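Local coordinates for protein flavin-containing monooxygenase (Allium sativum, PDB 6WPU) that oxygenates the sulfur atom of S-allyl-L-cysteine with the help of a bound flavin-adenine dinucleotide, probably giving the sulfoxide, at residues 99-104 and 346-351; 189-194 and 290-295; 325-330 and 365-370. One frame throughout, in Å; residues are numbered along the deposited sequence.

Interaction 1 of 3, residues 99-104 and 346-351; sequences GFLDYP and LCELQS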
loop_
_atom_site.group_PDB
_atom_site.type_symbol
_atom_site.label_atom_id
_atom_site.label_comp_id
_atom_site.label_asym_id
_atom_site.label_seq_id
_atom_site.Cartn_x
_atom_site.Cartn_y
_atom_site.Cartn_z
ATOM N N GLY A 99 -9.968 -7.006 -7.741
ATOM C CA GLY A 99 -11.265 -6.443 -7.396
ATOM C C GLY A 99 -11.781 -6.884 -6.035
ATOM O O GLY A 99 -11.481 -7.967 -5.540
ATOM N N PHE A 100 -12.573 -6.011 -5.416
ATOM C CA PHE A 100 -13.367 -6.411 -4.259
ATOM C C PHE A 100 -14.164 -7.682 -4.548
ATOM O O PHE A 100 -14.592 -7.939 -5.679
ATOM C CB PHE A 100 -14.303 -5.279 -3.850
ATOM C CG PHE A 100 -13.579 -4.064 -3.321
ATOM C CD1 PHE A 100 -12.918 -4.121 -2.111
ATOM C CD2 PHE A 100 -13.577 -2.872 -4.029
ATOM C CE1 PHE A 100 -12.260 -3.022 -1.619
ATOM C CE2 PHE A 100 -12.926 -1.764 -3.548
ATOM C CZ PHE A 100 -12.254 -1.830 -2.339
ATOM N N LEU A 101 -14.355 -8.485 -3.500
ATOM C CA LEU A 101 -14.923 -9.822 -3.658
ATOM C C LEU A 101 -16.334 -9.798 -4.239
ATOM O O LEU A 101 -16.748 -10.757 -4.903
ATOM C CB LEU A 101 -14.921 -10.539 -2.304
ATOM C CG LEU A 101 -13.515 -10.755 -1.742
ATOM C CD1 LEU A 101 -13.568 -11.329 -0.347
ATOM C CD2 LEU A 101 -12.699 -11.646 -2.680
ATOM N N ASP A 102 -17.104 -8.745 -3.991
ATOM C CA ASP A 102 -18.462 -8.699 -4.529
ATOM C C ASP A 102 -18.613 -7.612 -5.586
ATOM O O ASP A 102 -19.724 -7.152 -5.852
ATOM C CB ASP A 102 -19.483 -8.513 -3.403
ATOM C CG ASP A 102 -19.362 -7.157 -2.728
ATOM O OD1 ASP A 102 -18.373 -6.429 -2.994
ATOM O OD2 ASP A 102 -20.267 -6.809 -1.943
ATOM N N TYR A 103 -17.511 -7.198 -6.204
ATOM C CA TYR A 103 -17.526 -6.096 -7.163
ATOM C C TYR A 103 -16.398 -6.317 -8.155
ATOM O O TYR A 103 -15.338 -5.686 -8.070
ATOM C CB TYR A 103 -17.376 -4.754 -6.445
ATOM C CG TYR A 103 -17.831 -3.589 -7.280
ATOM C CD1 TYR A 103 -19.146 -3.513 -7.736
ATOM C CD2 TYR A 103 -16.951 -2.562 -7.611
ATOM C CE1 TYR A 103 -19.573 -2.442 -8.498
ATOM C CE2 TYR A 103 -17.363 -1.488 -8.374
ATOM C CZ TYR A 103 -18.671 -1.432 -8.814
ATOM O OH TYR A 103 -19.075 -0.363 -9.572
ATOM N N PRO A 104 -16.592 -7.219 -9.120
ATOM C CA PRO A 104 -15.483 -7.625 -9.996
ATOM C C PRO A 104 -14.899 -6.456 -10.772
ATOM O O PRO A 104 -15.624 -5.616 -11.304
ATOM C CB PRO A 104 -16.132 -8.642 -10.937
ATOM C CG PRO A 104 -17.277 -9.205 -10.127
ATOM C CD PRO A 104 -17.790 -8.046 -9.322
ATOM N N LEU A 346 -8.444 -7.910 0.803
ATOM C CA LEU A 346 -7.971 -7.980 2.185
ATOM C C LEU A 346 -8.620 -6.895 3.056
ATOM O O LEU A 346 -9.083 -7.172 4.168
ATOM C CB LEU A 346 -6.442 -7.872 2.222
ATOM C CG LEU A 346 -5.846 -8.000 3.628
ATOM C CD1 LEU A 346 -4.571 -8.835 3.621
ATOM C CD2 LEU A 346 -5.597 -6.619 4.266
ATOM N N CYS A 347 -8.634 -5.643 2.578
ATOM C CA CYS A 347 -9.264 -4.565 3.335
ATOM C C CYS A 347 -10.763 -4.806 3.479
ATOM O O CYS A 347 -11.355 -4.493 4.518
ATOM C CB CYS A 347 -9.005 -3.213 2.660
ATOM S SG CYS A 347 -7.250 -2.666 2.672
ATOM N N GLU A 348 -11.382 -5.366 2.441
ATOM C CA GLU A 348 -12.797 -5.714 2.493
ATOM C C GLU A 348 -13.071 -6.671 3.642
ATOM O O GLU A 348 -13.991 -6.458 4.446
ATOM C CB GLU A 348 -13.210 -6.330 1.151
ATOM C CG GLU A 348 -14.694 -6.713 0.974
ATOM C CD GLU A 348 -14.966 -7.254 -0.447
ATOM O OE1 GLU A 348 -13.979 -7.574 -1.166
ATOM O OE2 GLU A 348 -16.148 -7.351 -0.854
ATOM N N LEU A 349 -12.255 -7.719 3.755
ATOM C CA LEU A 349 -12.490 -8.727 4.778
ATOM C C LEU A 349 -12.119 -8.208 6.163
ATOM O O LEU A 349 -12.803 -8.515 7.147
ATOM C CB LEU A 349 -11.724 -9.994 4.435
ATOM C CG LEU A 349 -12.272 -10.720 3.212
ATOM C CD1 LEU A 349 -11.272 -11.777 2.728
ATOM C CD2 LEU A 349 -13.642 -11.359 3.524
ATOM N N GLN A 350 -11.061 -7.401 6.258
ATOM C CA GLN A 350 -10.733 -6.777 7.535
ATOM C C GLN A 350 -11.886 -5.927 8.048
ATOM O O GLN A 350 -12.229 -5.973 9.232
ATOM C CB GLN A 350 -9.483 -5.916 7.407
ATOM C CG GLN A 350 -8.192 -6.684 7.299
ATOM C CD GLN A 350 -7.004 -5.751 7.324
ATOM O OE1 GLN A 350 -7.074 -4.644 6.795
ATOM N NE2 GLN A 350 -5.912 -6.184 7.949
ATOM N N SER A 351 -12.473 -5.116 7.180
ATOM C CA SER A 351 -13.483 -4.197 7.670
ATOM C C SER A 351 -14.804 -4.923 7.889
ATOM O O SER A 351 -15.584 -4.534 8.761
ATOM C CB SER A 351 -13.627 -3.023 6.702
ATOM O OG SER A 351 -13.927 -3.483 5.399
#
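With CG opposite the backbone N (chi1 -177°) and an extended chain beyond it, E348 reaches straight off its helix to the F100-L101 peptide, while L101, its CG opposite the carbonyl carbon, turns its branched end to L349. The carboxylate tip receives the backbone hydrogen bond: L101 N donates to E348 OE1 at 2.5 Å, unusually short for such a bond, so the exact length deserves caution; the bond is nearly straight at 169°, and the oxygen accepts through its syn lone pair. That same OE1 lies at the edge of the F100 ring and in its plane, 3.7 Å from F100 CD1, with the ring and carboxylate planes 87° apart. On the other branch, E348 OE2 sits 3.2 Å from D102 OD1. Two acids this close would probably repel, but R39 forms salt bridges with both, and R43 takes D102 OD2. Beside this grip, L101 crosses L349 at about a right angle, its CD1 3.8 Å from L349 CG. An alanine in place of E348 would remove the acceptor that holds the L101 amide and would probably leave that buried N-H without its mate and R39 with one carboxylate fewer. The loop just after helix 95-98 makes a type I turn from F100 to Y103, and this contact pins it to helix 343-358. Around them, the F100 ring meets F130 and F344 and touches L127 of helix 120-133, while V36 of helix 32-43, the helix after the first strand of the FAD-binding parallel sheet, packs against both F100 and E348.

Interaction 2 of 3, residues 189-194 and 290-295; sequences AEIPGI and IMHCTG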
loop_
_atom_site.group_PDB
_atom_site.type_symbol
_atom_site.label_atom_id
_atom_site.label_comp_id
_atom_site.label_asym_id
_atom_site.label_seq_id
_atom_site.Cartn_x
_atom_site.Cartn_y
_atom_site.Cartn_z
ATOM N N ALA A 189 17.654 4.098 1.632
ATOM C CA ALA A 189 18.813 3.227 1.638
ATOM C C ALA A 189 19.975 3.924 2.340
ATOM O O ALA A 189 20.027 5.153 2.421
ATOM C CB ALA A 189 19.205 2.855 0.207
ATOM N N GLU A 190 20.890 3.127 2.881
ATOM C CA GLU A 190 22.128 3.633 3.458
ATOM C C GLU A 190 23.213 3.462 2.408
ATOM O O GLU A 190 23.608 2.334 2.105
ATOM C CB GLU A 190 22.481 2.893 4.744
ATOM C CG GLU A 190 21.696 3.378 5.946
ATOM C CD GLU A 190 22.101 4.780 6.368
ATOM O OE1 GLU A 190 23.320 5.014 6.547
ATOM O OE2 GLU A 190 21.205 5.648 6.511
ATOM N N ILE A 191 23.679 4.568 1.845
ATOM C CA ILE A 191 24.617 4.558 0.725
ATOM C C ILE A 191 25.991 4.971 1.241
ATOM O O ILE A 191 26.153 6.108 1.712
ATOM C CB ILE A 191 24.165 5.489 -0.410
ATOM C CG1 ILE A 191 22.696 5.267 -0.763
ATOM C CG2 ILE A 191 25.028 5.266 -1.645
ATOM C CD1 ILE A 191 22.095 6.415 -1.613
ATOM N N PRO A 192 27.000 4.107 1.148
ATOM C CA PRO A 192 28.357 4.492 1.569
ATOM C C PRO A 192 28.884 5.676 0.768
ATOM O O PRO A 192 28.795 5.705 -0.460
ATOM C CB PRO A 192 29.187 3.228 1.302
ATOM C CG PRO A 192 28.193 2.120 1.149
ATOM C CD PRO A 192 26.941 2.738 0.614
ATOM N N GLY A 193 29.450 6.653 1.479
ATOM C CA GLY A 193 30.058 7.811 0.854
ATOM C C GLY A 193 29.095 8.847 0.319
ATOM O O GLY A 193 29.531 9.794 -0.338
ATOM N N ILE A 194 27.795 8.709 0.585
ATOM C CA ILE A 194 26.812 9.574 -0.056
ATOM C C ILE A 194 26.994 11.037 0.341
ATOM O O ILE A 194 26.608 11.933 -0.416
ATOM C CB ILE A 194 25.384 9.070 0.251
ATOM C CG1 ILE A 194 24.378 9.699 -0.713
ATOM C CG2 ILE A 194 24.996 9.346 1.698
ATOM C CD1 ILE A 194 24.577 9.275 -2.160
ATOM N N ILE A 290 20.721 9.517 -8.329
ATOM C CA ILE A 290 20.478 8.320 -7.528
ATOM C C ILE A 290 19.054 8.406 -7.008
ATOM O O ILE A 290 18.684 9.394 -6.363
ATOM C CB ILE A 290 21.469 8.184 -6.364
ATOM C CG1 ILE A 290 22.901 8.023 -6.885
ATOM C CG2 ILE A 290 21.079 7.001 -5.491
ATOM C CD1 ILE A 290 23.933 8.019 -5.799
ATOM N N MET A 291 18.248 7.387 -7.293
ATOM C CA MET A 291 16.862 7.342 -6.834
ATOM C C MET A 291 16.711 6.195 -5.839
ATOM O O MET A 291 17.052 5.051 -6.157
ATOM C CB MET A 291 15.894 7.173 -8.005
ATOM C CG MET A 291 14.419 7.061 -7.539
ATOM S SD MET A 291 13.241 6.658 -8.854
ATOM C CE MET A 291 13.729 7.779 -10.174
ATOM N N HIS A 292 16.230 6.501 -4.632
ATOM C CA HIS A 292 15.887 5.451 -3.665
ATOM C C HIS A 292 14.500 4.912 -3.998
ATOM O O HIS A 292 13.510 5.638 -3.877
ATOM C CB HIS A 292 15.881 5.970 -2.228
ATOM C CG HIS A 292 17.147 6.633 -1.789
ATOM N ND1 HIS A 292 17.842 6.230 -0.669
ATOM C CD2 HIS A 292 17.823 7.696 -2.291
ATOM C CE1 HIS A 292 18.903 7.003 -0.514
ATOM N NE2 HIS A 292 18.914 7.902 -1.483
ATOM N N CYS A 293 14.416 3.661 -4.440
ATOM C CA CYS A 293 13.114 2.985 -4.536
ATOM C C CYS A 293 12.988 1.982 -3.392
ATOM O O CYS A 293 12.774 0.794 -3.576
ATOM C CB CYS A 293 12.941 2.314 -5.906
ATOM S SG CYS A 293 11.181 1.951 -6.395
ATOM N N THR A 294 13.148 2.512 -2.182
ATOM C CA THR A 294 13.291 1.719 -0.971
ATOM C C THR A 294 12.020 1.691 -0.121
ATOM O O THR A 294 12.067 1.233 1.023
ATOM C CB THR A 294 14.465 2.268 -0.161
ATOM O OG1 THR A 294 14.472 3.702 -0.276
ATOM C CG2 THR A 294 15.797 1.728 -0.705
ATOM N N GLY A 295 10.901 2.169 -0.641
ATOM C CA GLY A 295 9.626 1.999 0.036
ATOM C C GLY A 295 9.329 3.063 1.079
ATOM O O GLY A 295 9.853 4.187 1.062
#
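The H292 ring points its ND1 edge at the start of loop 189-194, and I191 CD1 meets the CE1-NE2 bond of the ring obliquely. A189 N lies only 2° out of the ring plane and donates to H292 ND1 over 3.1 Å, at an N-H...N angle of 160°. The I191 and H292 side chains come at each other from opposite directions, I191 CD1 ending 3.4 Å from H292 CE1. The imidazole gets there with CG opposite its carbonyl carbon (chi1 -55°), the ring standing off strand 289-292. To one side, A189 CB meets T294 CG2 at 3.7 Å, while T294 OG1 is hydrogen-bonded to R187 O. On the other side, I194 and I290 slide past each other in opposite directions, I194 CD1 3.9 Å from I290 CD1. I290 CG2 also touches I191 CD1. The strand runs between 200-203 and 217-221 in the mixed sheet, probably the NADPH-binding domain as in other flavin-containing monooxygenases. The loop, which closes in a type II beta turn from I191 to I194 with G193 at positive phi, packs against I221 and Q201 of the two flanking strands. Since ND1 accepts from a backbone amide while NE2 is hydrogen-bonded to Q201 OE1, H292 is likely neutral with its proton on NE2, and both ring nitrogens are satisfied.

Interaction 3 of 3, residues 325-330 and 365-370; sequences PPLLAP and PTKKEM. With SO4 (sulfate ion), chain F.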
loop_
_atom_site.group_PDB
_atom_site.type_symbol
_atom_site.label_atom_id
_atom_site.label_comp_id
_atom_site.label_asym_id
_atom_site.label_seq_id
_atom_site.Cartn_x
_atom_site.Cartn_y
_atom_site.Cartn_z
ATOM N N PRO A 325 -5.454 -3.028 18.307
ATOM C CA PRO A 325 -4.635 -2.882 19.523
ATOM C C PRO A 325 -5.317 -3.560 20.696
ATOM O O PRO A 325 -6.440 -3.178 21.064
ATOM C CB PRO A 325 -4.560 -1.359 19.731
ATOM C CG PRO A 325 -4.989 -0.749 18.416
ATOM C CD PRO A 325 -5.947 -1.742 17.797
ATOM N N PRO A 326 -4.685 -4.579 21.301
ATOM C CA PRO A 326 -5.393 -5.377 22.319
ATOM C C PRO A 326 -5.995 -4.546 23.437
ATOM O O PRO A 326 -7.142 -4.793 23.822
ATOM C CB PRO A 326 -4.305 -6.326 22.834
ATOM C CG PRO A 326 -3.367 -6.483 21.656
ATOM C CD PRO A 326 -3.338 -5.115 21.015
ATOM N N LEU A 327 -5.271 -3.546 23.945
ATOM C CA LEU A 327 -5.789 -2.758 25.058
ATOM C C LEU A 327 -6.912 -1.814 24.647
ATOM O O LEU A 327 -7.673 -1.386 25.510
ATOM C CB LEU A 327 -4.660 -1.962 25.708
ATOM C CG LEU A 327 -3.694 -2.839 26.495
ATOM C CD1 LEU A 327 -2.611 -2.008 27.169
ATOM C CD2 LEU A 327 -4.477 -3.675 27.503
ATOM N N LEU A 328 -7.037 -1.487 23.363
ATOM C CA LEU A 328 -8.011 -0.513 22.892
ATOM C C LEU A 328 -9.051 -1.126 21.962
ATOM O O LEU A 328 -9.797 -0.386 21.316
ATOM C CB LEU A 328 -7.300 0.639 22.176
ATOM C CG LEU A 328 -6.265 1.429 22.974
ATOM C CD1 LEU A 328 -5.488 2.356 22.048
ATOM C CD2 LEU A 328 -6.962 2.214 24.063
ATOM N N ALA A 329 -9.112 -2.449 21.871
ATOM C CA ALA A 329 -10.018 -3.119 20.948
ATOM C C ALA A 329 -11.391 -3.273 21.588
ATOM O O ALA A 329 -11.480 -3.543 22.789
ATOM C CB ALA A 329 -9.483 -4.499 20.570
ATOM N N PRO A 330 -12.483 -3.141 20.814
ATOM C CA PRO A 330 -12.494 -2.882 19.369
ATOM C C PRO A 330 -12.678 -1.416 18.965
ATOM O O PRO A 330 -12.899 -1.146 17.785
ATOM C CB PRO A 330 -13.697 -3.684 18.903
ATOM C CG PRO A 330 -14.700 -3.503 20.068
ATOM C CD PRO A 330 -13.836 -3.476 21.322
ATOM N N PRO A 365 -11.280 -12.245 21.327
ATOM C CA PRO A 365 -10.801 -12.866 22.572
ATOM C C PRO A 365 -10.672 -11.826 23.675
ATOM O O PRO A 365 -10.874 -10.634 23.420
ATOM C CB PRO A 365 -9.423 -13.436 22.185
ATOM C CG PRO A 365 -9.367 -13.400 20.699
ATOM C CD PRO A 365 -10.241 -12.249 20.282
ATOM N N THR A 366 -10.304 -12.241 24.885
ATOM C CA THR A 366 -9.999 -11.259 25.915
ATOM C C THR A 366 -8.751 -10.459 25.539
ATOM O O THR A 366 -7.945 -10.864 24.698
ATOM C CB THR A 366 -9.778 -11.932 27.272
ATOM O OG1 THR A 366 -8.531 -12.631 27.261
ATOM C CG2 THR A 366 -10.901 -12.913 27.595
ATOM N N LYS A 367 -8.599 -9.299 26.183
ATOM C CA LYS A 367 -7.418 -8.473 25.953
ATOM C C LYS A 367 -6.141 -9.261 26.198
ATOM O O LYS A 367 -5.171 -9.145 25.435
ATOM C CB LYS A 367 -7.451 -7.240 26.852
ATOM C CG LYS A 367 -8.524 -6.233 26.495
ATOM C CD LYS A 367 -8.456 -5.022 27.407
ATOM C CE LYS A 367 -9.561 -4.017 27.084
ATOM N NZ LYS A 367 -10.883 -4.471 27.610
ATOM N N LYS A 368 -6.119 -10.057 27.269
ATOM C CA LYS A 368 -4.942 -10.863 27.572
ATOM C C LYS A 368 -4.685 -11.888 26.476
ATOM O O LYS A 368 -3.537 -12.101 26.071
ATOM C CB LYS A 368 -5.119 -11.552 28.927
ATOM C CG LYS A 368 -3.853 -12.200 29.477
ATOM C CD LYS A 368 -4.171 -13.125 30.655
ATOM C CE LYS A 368 -2.904 -13.761 31.208
ATOM N NZ LYS A 368 -1.742 -13.473 30.314
ATOM N N GLU A 369 -5.743 -12.532 25.976
ATOM C CA GLU A 369 -5.565 -13.514 24.912
ATOM C C GLU A 369 -5.089 -12.854 23.628
ATOM O O GLU A 369 -4.209 -13.387 22.939
ATOM C CB GLU A 369 -6.864 -14.272 24.673
ATOM C CG GLU A 369 -7.065 -15.437 25.637
ATOM C CD GLU A 369 -8.532 -15.718 25.907
ATOM O OE1 GLU A 369 -9.402 -14.944 25.437
ATOM O OE2 GLU A 369 -8.815 -16.714 26.604
ATOM N N MET A 370 -5.657 -11.695 23.285
ATOM C CA MET A 370 -5.159 -10.978 22.117
ATOM C C MET A 370 -3.695 -10.608 22.292
ATOM O O MET A 370 -2.891 -10.762 21.364
ATOM C CB MET A 370 -6.001 -9.731 21.856
ATOM C CG MET A 370 -7.373 -10.043 21.281
ATOM S SD MET A 370 -8.223 -8.545 20.749
ATOM C CE MET A 370 -8.893 -7.963 22.323
HETATM S S SO4 F . -11.179 -8.501 28.900
HETATM O O1 SO4 F . -9.732 -8.476 29.082
HETATM O O2 SO4 F . -11.513 -8.871 27.530
HETATM O O3 SO4 F . -11.752 -9.502 29.797
HETATM O O4 SO4 F . -11.713 -7.166 29.200
#
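P326 and M370 make the tight half of this contact, side chains crossing obliquely with P326 CB 3.9 Å from M370 CB. M370 then bends at its last torsion (chi3 -82°), which brings M370 CE against A329 CB at 3.9 Å and close to P326 O as well. On this buried side Y320 also touches M370. K367 behaves differently: its aliphatic chain runs along the carbonyls of the loop, with K367 CG 3.3 Å from P326 O and K367 CE 3.6 Å from L327 O, while L327 lies loosely against it, exposed. K367 and M370 lie in the first turn of helix 367-383, with T366 as N-cap, and T366 and E369 form a capping box: T366 OG1 accepts from E369 N at 3.1 Å, and T366 N returns a bond to E369 OE1 at 2.9 Å. The helix start leaves K367 N pointing outward, and a sulfate, probably from the crystallisation liquor, sits there. K367 N donates to sulfate O1 and O2, both at 3.2 Å, and the positive end of the helix would probably favour the anion. K367 bends at chi4 (76°) and swings NZ round to sulfate O4, a weak bond on the solvent side.

How the interactions relate
Starting from the N terminus, segment 99-104 is the first to appear and meets its partner on helix 343-358 some 242 residues further on, counted between the closest ends. Inside that loop lies interaction 2, whose own loop runs from 189-194 to 290-295 and closes within the mixed sheet, on the opposite side of the chain's centre, its centre about 35 Å from that of interaction 1. Interaction 3 opens at 325-330, before interaction 1 closes, and itself closes at 365-370, so these two cross. Helix 343-358 thus meets the loop after helix 95-98, and helix 367-383 the loop leading into strand 332-334 of the parallel sheet; the nearest atoms of the two contacts are about 10 Å apart. Interactions 2 and 3 follow in series.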